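Local coordinates for extracellular solute-binding protein family 1 (Arthrobacter chlorophenolicus, PDB 4R2F) that binds the disaccharide laminaribiose and probably delivers it, as an extracellular solute-binding protein, to a sugar transporter of the ABC type, at residues A[150-155]-A[343-348]; A[294-299]-A[370-375]; A[307-312]-A[378-383]. All blocks are in the same frame, centred on the assembly; numbering follows the deposited sequence.

Overall arrangement
Contacts 1 and 3 share one mixed sheet and contact 2 lies beside it. The chain runs through 150-155, 294-299 and 307-312 first, then returns through 343-348, 370-375 and 378-383 in the same order, so they interleave. Strands 145-161 and 306-316 are antiparallel neighbours, and they carry the first segments of contacts 1 and 3, whose centres are about 13 Å apart. D154 and N311 reach the same glucose from these strands. The centre of contact 2, at helix 364-373, is about 17 Å from that of contact 1. The two touch where I155 packs on Y373 and V374, and L348 on V370 and V374. The later segments thus pair with or pack on the strands that hold the sugar.

Contact 1 of 3, residues A[150-155]-A[343-348]. With BGC (beta-D-glucopyranose), chain B; BGC (beta-D-glucopyranose), chain C.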
loop_
_atom_site.group_PDB
_atom_site.type_symbol
_atom_site.label_atom_id
_atom_site.label_comp_id
_atom_site.label_asym_id
_atom_site.label_seq_id
_atom_site.Cartn_x
_atom_site.Cartn_y
_atom_site.Cartn_z
ATOM N N PRO A 150 -8.047 -2.594 -11.744
ATOM C CA PRO A 150 -7.486 -1.620 -10.804
ATOM C C PRO A 150 -8.504 -0.654 -10.251
ATOM O O PRO A 150 -9.426 -0.288 -10.960
ATOM C CB PRO A 150 -6.475 -0.843 -11.661
ATOM C CG PRO A 150 -7.004 -0.971 -13.061
ATOM C CD PRO A 150 -7.551 -2.366 -13.116
ATOM N N TRP A 151 -8.337 -0.217 -9.004
ATOM C CA TRP A 151 -9.246 0.815 -8.460
ATOM C C TRP A 151 -8.552 1.974 -7.769
ATOM O O TRP A 151 -9.119 3.051 -7.633
ATOM C CB TRP A 151 -10.354 0.191 -7.576
ATOM C CG TRP A 151 -9.988 -0.170 -6.162
ATOM C CD1 TRP A 151 -9.252 -1.254 -5.747
ATOM C CD2 TRP A 151 -10.347 0.540 -4.971
ATOM N NE1 TRP A 151 -9.112 -1.239 -4.382
ATOM C CE2 TRP A 151 -9.791 -0.164 -3.877
ATOM C CE3 TRP A 151 -11.103 1.690 -4.715
ATOM C CZ2 TRP A 151 -9.967 0.250 -2.554
ATOM C CZ3 TRP A 151 -11.256 2.104 -3.417
ATOM C CH2 TRP A 151 -10.698 1.376 -2.342
ATOM N N GLN A 152 -7.322 1.760 -7.323
ATOM C CA GLN A 152 -6.534 2.829 -6.758
ATOM C C GLN A 152 -5.079 2.422 -6.698
ATOM O O GLN A 152 -4.742 1.236 -6.852
ATOM C CB GLN A 152 -7.040 3.262 -5.359
ATOM C CG GLN A 152 -7.357 2.147 -4.367
ATOM C CD GLN A 152 -6.278 1.896 -3.320
ATOM O OE1 GLN A 152 -5.076 1.946 -3.602
ATOM N NE2 GLN A 152 -6.706 1.599 -2.111
ATOM N N LEU A 153 -4.237 3.443 -6.507
ATOM C CA LEU A 153 -2.821 3.299 -6.413
ATOM C C LEU A 153 -2.364 3.811 -5.074
ATOM O O LEU A 153 -2.422 5.004 -4.796
ATOM C CB LEU A 153 -2.122 4.052 -7.531
ATOM C CG LEU A 153 -2.390 3.573 -8.959
ATOM C CD1 LEU A 153 -2.024 4.666 -9.962
ATOM C CD2 LEU A 153 -1.631 2.293 -9.218
ATOM N N ASP A 154 -1.883 2.906 -4.239
ATOM C CA ASP A 154 -1.555 3.270 -2.863
ATOM C C ASP A 154 -0.064 3.501 -2.830
ATOM O O ASP A 154 0.721 2.563 -2.816
ATOM C CB ASP A 154 -1.992 2.160 -1.915
ATOM C CG ASP A 154 -1.765 2.495 -0.438
ATOM O OD1 ASP A 154 -1.530 3.668 -0.083
ATOM O OD2 ASP A 154 -1.799 1.549 0.368
ATOM N N ILE A 155 0.300 4.769 -2.825
ATOM C CA ILE A 155 1.673 5.238 -2.883
ATOM C C ILE A 155 2.159 5.656 -1.483
ATOM O O ILE A 155 1.344 5.918 -0.605
ATOM C CB ILE A 155 1.769 6.431 -3.881
ATOM C CG1 ILE A 155 3.214 6.666 -4.340
ATOM C CG2 ILE A 155 1.161 7.694 -3.305
ATOM C CD1 ILE A 155 3.316 7.405 -5.654
ATOM N N LYS A 343 -13.199 13.199 -0.274
ATOM C CA LYS A 343 -11.856 13.240 0.316
ATOM C C LYS A 343 -11.684 12.192 1.395
ATOM O O LYS A 343 -11.089 12.442 2.448
ATOM C CB LYS A 343 -11.548 14.618 0.892
ATOM C CG LYS A 343 -11.718 15.744 -0.107
ATOM C CD LYS A 343 -11.374 17.073 0.546
ATOM C CE LYS A 343 -11.552 18.227 -0.422
ATOM N NZ LYS A 343 -11.153 19.489 0.253
ATOM N N LEU A 344 -12.230 11.013 1.125
ATOM C CA LEU A 344 -12.193 9.903 2.071
ATOM C C LEU A 344 -11.059 8.900 1.787
ATOM O O LEU A 344 -10.846 7.992 2.579
ATOM C CB LEU A 344 -13.528 9.164 2.009
ATOM C CG LEU A 344 -14.722 9.984 2.473
ATOM C CD1 LEU A 344 -16.003 9.195 2.260
ATOM C CD2 LEU A 344 -14.538 10.374 3.942
ATOM N N MET A 345 -10.348 9.068 0.672
ATOM C CA MET A 345 -9.295 8.130 0.258
ATOM C C MET A 345 -7.880 8.510 0.690
ATOM O O MET A 345 -7.512 9.698 0.789
ATOM C CB MET A 345 -9.324 7.955 -1.255
ATOM C CG MET A 345 -10.571 7.261 -1.797
ATOM S SD MET A 345 -10.795 5.581 -1.211
ATOM C CE MET A 345 -9.275 4.848 -1.777
ATOM N N ASN A 346 -7.093 7.475 0.986
ATOM C CA ASN A 346 -5.670 7.618 1.289
ATOM C C ASN A 346 -4.817 6.977 0.169
ATOM O O ASN A 346 -3.789 6.344 0.433
ATOM C CB ASN A 346 -5.338 6.959 2.617
ATOM C CG ASN A 346 -5.824 7.752 3.806
ATOM O OD1 ASN A 346 -5.687 7.295 4.932
ATOM N ND2 ASN A 346 -6.393 8.931 3.570
ATOM N N ALA A 347 -5.250 7.188 -1.069
ATOM C CA ALA A 347 -4.596 6.621 -2.247
ATOM C C ALA A 347 -4.890 7.467 -3.468
ATOM O O ALA A 347 -5.796 8.292 -3.447
ATOM C CB ALA A 347 -5.072 5.197 -2.475
ATOM N N LEU A 348 -4.110 7.251 -4.521
ATOM C CA LEU A 348 -4.319 7.910 -5.800
ATOM C C LEU A 348 -5.434 7.207 -6.553
ATOM O O LEU A 348 -5.611 6.010 -6.400
ATOM C CB LEU A 348 -3.032 7.877 -6.622
ATOM C CG LEU A 348 -1.882 8.748 -6.128
ATOM C CD1 LEU A 348 -0.586 8.307 -6.766
ATOM C CD2 LEU A 348 -2.120 10.208 -6.425
HETATM C C2 BGC B . -2.793 0.994 3.622
HETATM C C3 BGC B . -2.559 -0.523 3.550
HETATM C C4 BGC B . -2.008 -1.010 4.898
HETATM C C5 BGC B . -2.926 -0.540 6.056
HETATM C C6 BGC B . -2.481 -1.052 7.432
HETATM C C1 BGC B . -3.646 1.340 4.857
HETATM O O1 BGC B . -3.800 2.752 4.992
HETATM O O2 BGC B . -3.421 1.439 2.408
HETATM O O3 BGC B . -1.694 -0.795 2.415
HETATM O O4 BGC B . -1.890 -2.435 4.985
HETATM O O5 BGC B . -2.955 0.861 6.030
HETATM O O6 BGC B . -1.119 -0.690 7.666
HETATM C C2 BGC C . -1.553 -1.957 0.344
HETATM C C3 BGC C . -1.894 -3.319 -0.263
HETATM C C4 BGC C . -1.109 -4.413 0.447
HETATM C C5 BGC C . -1.361 -4.346 1.947
HETATM C C6 BGC C . -0.495 -5.351 2.719
HETATM C C1 BGC C . -1.939 -2.044 1.810
HETATM O O2 BGC C . -2.262 -0.911 -0.310
HETATM O O3 BGC C . -1.595 -3.331 -1.659
HETATM O O4 BGC C . -1.553 -5.688 0.001
HETATM O O5 BGC C . -1.100 -3.027 2.437
HETATM O O6 BGC C . 0.917 -5.076 2.585
HETATM O O HOH W 1 -1.498 6.460 -0.754
#
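M345 lays its methyl against the six-membered ring of W151, with CE 3.8 Å from CZ3. The sulfur stands obliquely to the ring, a Met-aromatic contact. The M345 chain is bent at both chi2 (-62°) and chi3 (-58°), and this folds the methyl back onto the indole. Within the strand, CG of Q152 sits over the centre of one W151 face.

N346 contributes its backbone O. Water 1 lies 2.6 Å from N346 O and 2.9 Å from D154 OD1. It can donate to either, though it has more acceptors in reach than protons. A salt bridge to R156 also holds OD1 of D154. D154 OD2 accepts from O2 of both glucose units, each at 2.6 Å, so one atom grips the two halves of the disaccharide.

A347 presses its CB against OE1 of Q152, 3.4 Å away. That oxygen is hydrogen-bonded to ND2 of N311.

L348 pairs with L153 through two backbone bonds: L153 N to L348 O is 2.9 Å, and L348 N to L153 O is 2.8 Å. Beyond them CD1 of L348 meets CG2 of I155 at 3.9 Å. This is an antiparallel hydrogen-bonded pair next to D154 of the sugar site, in a fold of the solute-binding protein type.

Contact 2 of 3, residues A[294-299]-A[370-375]; sequences ASPIAG and VNEYVP
The C-terminal part of helix 364-373 docks here on the loop that leaves strand 291-294. Y373 and E372 reach across from the helix to A294, S295 and P296.

The Y373 hydroxyl donates to the backbone O of A294, and OH to O is 2.5 Å. The carbonyl oxygen lies at the ring edge, in the ring plane. Seen from the carbonyl, the hydroxyl sits 36° above its plane and not on a lone pair. The same OH is also hydrogen-bonded to the backbone N of L158. It therefore ties the helix to strands 291-294 and 145-161, which A294 and L158 themselves join by backbone bonding.

P296 covers one face of the tyrosine. Its CG stands over the centre of the ring, 3.9 Å from the Y373 centroid and 10° off the normal, which makes a CH-pi contact. CD of P296 lies 3.7 Å from CE1 of Y373, nearer the rim. A leucine at Y373 would probably leave the A294 carbonyl and the L158 N without this hydroxyl, and the P296 ring without its flat partner.

E372 takes the outer side. Its chain is extended beyond CG (chi2 -170°), which carries the carboxylate out to the serine. S295 OG donates to OE1 of E372 at 2.7 Å, on the syn lone pair, the side of the other oxygen. E372 OE1 also lies 3.3 Å from P296 CD. The proline is thus flanked by carboxylate and phenol, and CB of E372 touches CD of P296 at 3.8 Å.

The arrangement joins a helix to a strand-exit loop through a buried tyrosine hydroxyl and a proline-aromatic CH-pi contact.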
loop_
_atom_site.group_PDB
_atom_site.type_symbol
_atom_site.label_atom_id
_atom_site.label_comp_id
_atom_site.label_asym_id
_atom_site.label_seq_id
_atom_site.Cartn_x
_atom_site.Cartn_y
_atom_site.Cartn_z
ATOM N N ALA A 294 6.855 15.752 1.964
ATOM C CA ALA A 294 8.280 16.045 1.765
ATOM C C ALA A 294 8.735 15.481 0.417
ATOM O O ALA A 294 8.155 14.517 -0.084
ATOM C CB ALA A 294 9.113 15.443 2.905
ATOM N N SER A 295 9.790 16.054 -0.159
ATOM C CA SER A 295 10.312 15.528 -1.430
ATOM C C SER A 295 10.986 14.178 -1.215
ATOM O O SER A 295 11.546 13.930 -0.147
ATOM C CB SER A 295 11.305 16.509 -2.058
ATOM O OG SER A 295 10.631 17.703 -2.468
ATOM N N PRO A 296 10.942 13.297 -2.232
ATOM C CA PRO A 296 11.686 12.038 -2.121
ATOM C C PRO A 296 13.160 12.317 -1.874
ATOM O O PRO A 296 13.663 13.385 -2.239
ATOM C CB PRO A 296 11.482 11.352 -3.476
ATOM C CG PRO A 296 10.447 12.129 -4.200
ATOM C CD PRO A 296 10.288 13.465 -3.539
ATOM N N ILE A 297 13.836 11.381 -1.219
ATOM C CA ILE A 297 15.250 11.532 -0.894
ATOM C C ILE A 297 16.089 10.530 -1.665
ATOM O O ILE A 297 15.623 9.461 -2.063
ATOM C CB ILE A 297 15.513 11.336 0.594
ATOM C CG1 ILE A 297 15.145 9.910 1.046
ATOM C CG2 ILE A 297 14.721 12.384 1.393
ATOM C CD1 ILE A 297 15.257 9.724 2.544
ATOM N N ALA A 298 17.350 10.886 -1.838
ATOM C CA ALA A 298 18.285 10.054 -2.571
ATOM C C ALA A 298 19.001 9.108 -1.634
ATOM O O ALA A 298 19.379 9.480 -0.530
ATOM C CB ALA A 298 19.295 10.936 -3.305
ATOM N N GLY A 299 19.179 7.873 -2.089
ATOM C CA GLY A 299 20.054 6.912 -1.411
ATOM C C GLY A 299 21.519 7.322 -1.551
ATOM O O GLY A 299 21.849 8.277 -2.274
ATOM N N VAL A 370 1.835 13.294 -7.061
ATOM C CA VAL A 370 1.762 13.054 -8.499
ATOM C C VAL A 370 3.037 13.444 -9.186
ATOM O O VAL A 370 3.576 12.687 -9.991
ATOM C CB VAL A 370 0.541 13.789 -9.119
ATOM C CG1 VAL A 370 0.471 13.629 -10.635
ATOM C CG2 VAL A 370 -0.734 13.199 -8.531
ATOM N N ASN A 371 3.545 14.622 -8.859
ATOM C CA ASN A 371 4.658 15.162 -9.613
ATOM C C ASN A 371 6.016 14.599 -9.222
ATOM O O ASN A 371 6.871 14.507 -10.058
ATOM C CB ASN A 371 4.697 16.689 -9.519
ATOM C CG ASN A 371 3.543 17.349 -10.267
ATOM O OD1 ASN A 371 2.809 16.699 -10.994
ATOM N ND2 ASN A 371 3.367 18.639 -10.056
ATOM N N GLU A 372 6.195 14.243 -7.955
ATOM C CA GLU A 372 7.495 13.830 -7.441
ATOM C C GLU A 372 7.572 12.371 -7.104
ATOM O O GLU A 372 8.639 11.804 -7.186
ATOM C CB GLU A 372 7.875 14.665 -6.212
ATOM C CG GLU A 372 7.966 16.173 -6.530
ATOM C CD GLU A 372 8.564 17.018 -5.416
ATOM O OE1 GLU A 372 9.309 16.487 -4.548
ATOM O OE2 GLU A 372 8.307 18.249 -5.426
ATOM N N TYR A 373 6.468 11.743 -6.718
ATOM C CA TYR A 373 6.525 10.299 -6.361
ATOM C C TYR A 373 6.079 9.378 -7.495
ATOM O O TYR A 373 6.711 8.350 -7.771
ATOM C CB TYR A 373 5.728 10.037 -5.050
ATOM C CG TYR A 373 6.409 10.581 -3.821
ATOM C CD1 TYR A 373 6.304 11.934 -3.459
ATOM C CD2 TYR A 373 7.178 9.747 -3.012
ATOM C CE1 TYR A 373 6.926 12.421 -2.307
ATOM C CE2 TYR A 373 7.834 10.236 -1.905
ATOM C CZ TYR A 373 7.692 11.569 -1.544
ATOM O OH TYR A 373 8.338 12.008 -0.436
ATOM N N VAL A 374 5.009 9.724 -8.195
ATOM C CA VAL A 374 4.527 8.834 -9.248
ATOM C C VAL A 374 5.603 8.479 -10.273
ATOM O O VAL A 374 5.754 7.308 -10.614
ATOM C CB VAL A 374 3.240 9.361 -9.913
ATOM C CG1 VAL A 374 2.898 8.582 -11.191
ATOM C CG2 VAL A 374 2.105 9.224 -8.932
ATOM N N PRO A 375 6.381 9.477 -10.738
ATOM C CA PRO A 375 7.357 9.165 -11.801
ATOM C C PRO A 375 8.481 8.199 -11.421
ATOM O O PRO A 375 9.103 7.617 -12.307
ATOM C CB PRO A 375 7.954 10.535 -12.147
ATOM C CG PRO A 375 6.932 11.530 -11.703
ATOM C CD PRO A 375 6.299 10.926 -10.482
#

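Contact 3 of 3, residues A[307-312]-A[378-383]. With BGC (beta-D-glucopyranose), chain C.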
loop_
_atom_site.group_PDB
_atom_site.type_symbol
_atom_site.label_atom_id
_atom_site.label_comp_id
_atom_site.label_asym_id
_atom_site.label_seq_id
_atom_site.Cartn_x
_atom_site.Cartn_y
_atom_site.Cartn_z
ATOM N N LEU A 307 7.574 3.685 -3.403
ATOM C CA LEU A 307 6.874 2.400 -3.346
ATOM C C LEU A 307 5.399 2.636 -3.664
ATOM O O LEU A 307 4.793 3.562 -3.128
ATOM C CB LEU A 307 7.015 1.797 -1.971
ATOM C CG LEU A 307 6.233 0.519 -1.699
ATOM C CD1 LEU A 307 6.687 -0.572 -2.671
ATOM C CD2 LEU A 307 6.459 0.076 -0.274
ATOM N N ILE A 308 4.842 1.805 -4.544
ATOM C CA ILE A 308 3.436 1.878 -4.934
ATOM C C ILE A 308 2.796 0.482 -5.012
ATOM O O ILE A 308 3.465 -0.496 -5.367
ATOM C CB ILE A 308 3.291 2.651 -6.263
ATOM C CG1 ILE A 308 1.886 3.240 -6.421
ATOM C CG2 ILE A 308 3.656 1.780 -7.472
ATOM C CD1 ILE A 308 1.829 4.258 -7.559
ATOM N N PHE A 309 1.506 0.418 -4.643
ATOM C CA PHE A 309 0.678 -0.795 -4.671
ATOM C C PHE A 309 -0.455 -0.586 -5.682
ATOM O O PHE A 309 -1.243 0.348 -5.554
ATOM C CB PHE A 309 0.089 -1.129 -3.298
ATOM C CG PHE A 309 1.130 -1.436 -2.281
ATOM C CD1 PHE A 309 1.742 -0.406 -1.586
ATOM C CD2 PHE A 309 1.538 -2.741 -2.054
ATOM C CE1 PHE A 309 2.749 -0.665 -0.655
ATOM C CE2 PHE A 309 2.538 -3.016 -1.119
ATOM C CZ PHE A 309 3.147 -1.967 -0.435
ATOM N N PRO A 310 -0.529 -1.461 -6.693
ATOM C CA PRO A 310 -1.585 -1.418 -7.687
ATOM C C PRO A 310 -2.832 -2.131 -7.209
ATOM O O PRO A 310 -3.106 -3.263 -7.615
ATOM C CB PRO A 310 -0.960 -2.173 -8.859
ATOM C CG PRO A 310 -0.110 -3.201 -8.218
ATOM C CD PRO A 310 0.412 -2.572 -6.945
ATOM N N ASN A 311 -3.595 -1.488 -6.339
ATOM C CA ASN A 311 -4.746 -2.162 -5.758
ATOM C C ASN A 311 -5.890 -2.348 -6.725
ATOM O O ASN A 311 -6.088 -1.558 -7.656
ATOM C CB ASN A 311 -5.213 -1.432 -4.506
ATOM C CG ASN A 311 -4.232 -1.596 -3.367
ATOM O OD1 ASN A 311 -3.778 -2.705 -3.091
ATOM N ND2 ASN A 311 -3.882 -0.497 -2.714
ATOM N N ASN A 312 -6.653 -3.395 -6.478
ATOM C CA ASN A 312 -7.576 -3.914 -7.478
ATOM C C ASN A 312 -8.786 -4.597 -6.844
ATOM O O ASN A 312 -8.769 -4.977 -5.672
ATOM C CB ASN A 312 -6.826 -4.905 -8.388
ATOM C CG ASN A 312 -6.052 -5.959 -7.610
ATOM O OD1 ASN A 312 -4.839 -5.789 -7.287
ATOM N ND2 ASN A 312 -6.727 -7.033 -7.269
ATOM N N LYS A 378 7.799 2.311 -7.925
ATOM C CA LYS A 378 8.067 0.896 -8.213
ATOM C C LYS A 378 7.240 0.015 -7.270
ATOM O O LYS A 378 6.811 0.461 -6.199
ATOM C CB LYS A 378 9.544 0.623 -8.001
ATOM C CG LYS A 378 10.445 1.199 -9.093
ATOM C CD LYS A 378 11.884 1.258 -8.604
ATOM C CE LYS A 378 12.877 1.662 -9.688
ATOM N NZ LYS A 378 13.365 0.484 -10.449
ATOM N N THR A 379 7.002 -1.227 -7.661
ATOM C CA THR A 379 6.248 -2.140 -6.838
ATOM C C THR A 379 7.180 -3.140 -6.166
ATOM O O THR A 379 8.385 -3.153 -6.386
ATOM C CB THR A 379 5.188 -2.933 -7.642
ATOM O OG1 THR A 379 5.832 -3.929 -8.474
ATOM C CG2 THR A 379 4.303 -1.995 -8.473
ATOM N N PHE A 380 6.586 -3.992 -5.348
ATOM C CA PHE A 380 7.284 -5.139 -4.756
ATOM C C PHE A 380 7.966 -6.060 -5.789
ATOM O O PHE A 380 8.830 -6.833 -5.403
ATOM C CB PHE A 380 6.287 -5.984 -3.967
ATOM C CG PHE A 380 6.047 -5.536 -2.533
ATOM C CD1 PHE A 380 6.458 -4.301 -2.045
ATOM C CD2 PHE A 380 5.345 -6.378 -1.687
ATOM C CE1 PHE A 380 6.200 -3.946 -0.725
ATOM C CE2 PHE A 380 5.099 -6.029 -0.368
ATOM C CZ PHE A 380 5.515 -4.815 0.102
ATOM N N ALA A 381 7.558 -6.025 -7.067
ATOM C CA ALA A 381 8.200 -6.863 -8.108
ATOM C C ALA A 381 9.634 -6.465 -8.419
ATOM O O ALA A 381 10.408 -7.253 -8.985
ATOM C CB ALA A 381 7.377 -6.844 -9.399
ATOM N N SER A 382 9.989 -5.236 -8.075
ATOM C CA SER A 382 11.288 -4.693 -8.414
ATOM C C SER A 382 12.391 -5.619 -7.941
ATOM O O SER A 382 12.340 -6.141 -6.834
ATOM C CB SER A 382 11.482 -3.309 -7.798
ATOM O OG SER A 382 10.638 -2.369 -8.433
ATOM N N GLN A 383 13.383 -5.827 -8.787
ATOM C CA GLN A 383 13.599 -5.047 -10.016
ATOM C C GLN A 383 12.930 -5.608 -11.275
ATOM O O GLN A 383 13.187 -5.130 -12.361
ATOM C CB GLN A 383 15.098 -4.960 -10.304
ATOM C CG GLN A 383 15.956 -4.754 -9.078
ATOM C CD GLN A 383 17.100 -3.816 -9.354
ATOM O OE1 GLN A 383 16.938 -2.593 -9.337
ATOM N NE2 GLN A 383 18.266 -4.380 -9.621
HETATM C C2 BGC C . -1.553 -1.957 0.344
HETATM C C3 BGC C . -1.894 -3.319 -0.263
HETATM C C4 BGC C . -1.109 -4.413 0.447
HETATM C C5 BGC C . -1.361 -4.346 1.947
HETATM C C6 BGC C . -0.495 -5.351 2.719
HETATM C C1 BGC C . -1.939 -2.044 1.810
HETATM O O2 BGC C . -2.262 -0.911 -0.310
HETATM O O3 BGC C . -1.595 -3.331 -1.659
HETATM O O4 BGC C . -1.553 -5.688 0.001
HETATM O O5 BGC C . -1.100 -3.027 2.437
HETATM O O6 BGC C . 0.917 -5.076 2.585
HETATM O O HOH W 2 4.047 -2.983 -4.348
#
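The glucose-binding pocket is lined here by F309 and N311 of strand 306-316, and F380 backs the F309 ring. F309 turns its edge to the face of F380 in a T-shaped pair, with centroids 5.0 Å apart and planes at 69°. The nearest atoms are CZ of F309 and CE1 of F380, at 3.6 Å. One face of F309 carries C2 of the chain C glucose, offset toward the rim. Water 2 sits over the opposite face. It donates to I308 O and accepts from F380 N, so it bridges the two backbones behind the ring.

N311 holds the same sugar with both ends of its amide. N311 OD1 accepts from O3 of the chain C glucose at 2.7 Å, and N311 ND2 donates to its O2 at 2.9 Å in a nearly straight bond (166°). Q152, in the second shell, steadies the turn of this amide.

The backbones meet as a short parallel bridge between L307 and K378, with I308 N bonded to K378 O at 2.9 Å. The chain then leaves the strand in a type I turn from T379 to S382. T379 starts it with an ST turn, its OG1 accepting from A381 N at 3.1 Å. L307 CG lies trans to its N (chi1 174°), and this brings CD1 of L307 to 3.8 Å from CD1 of F380. CG2 of T379 packs against CG2 of I308 at 4.0 Å.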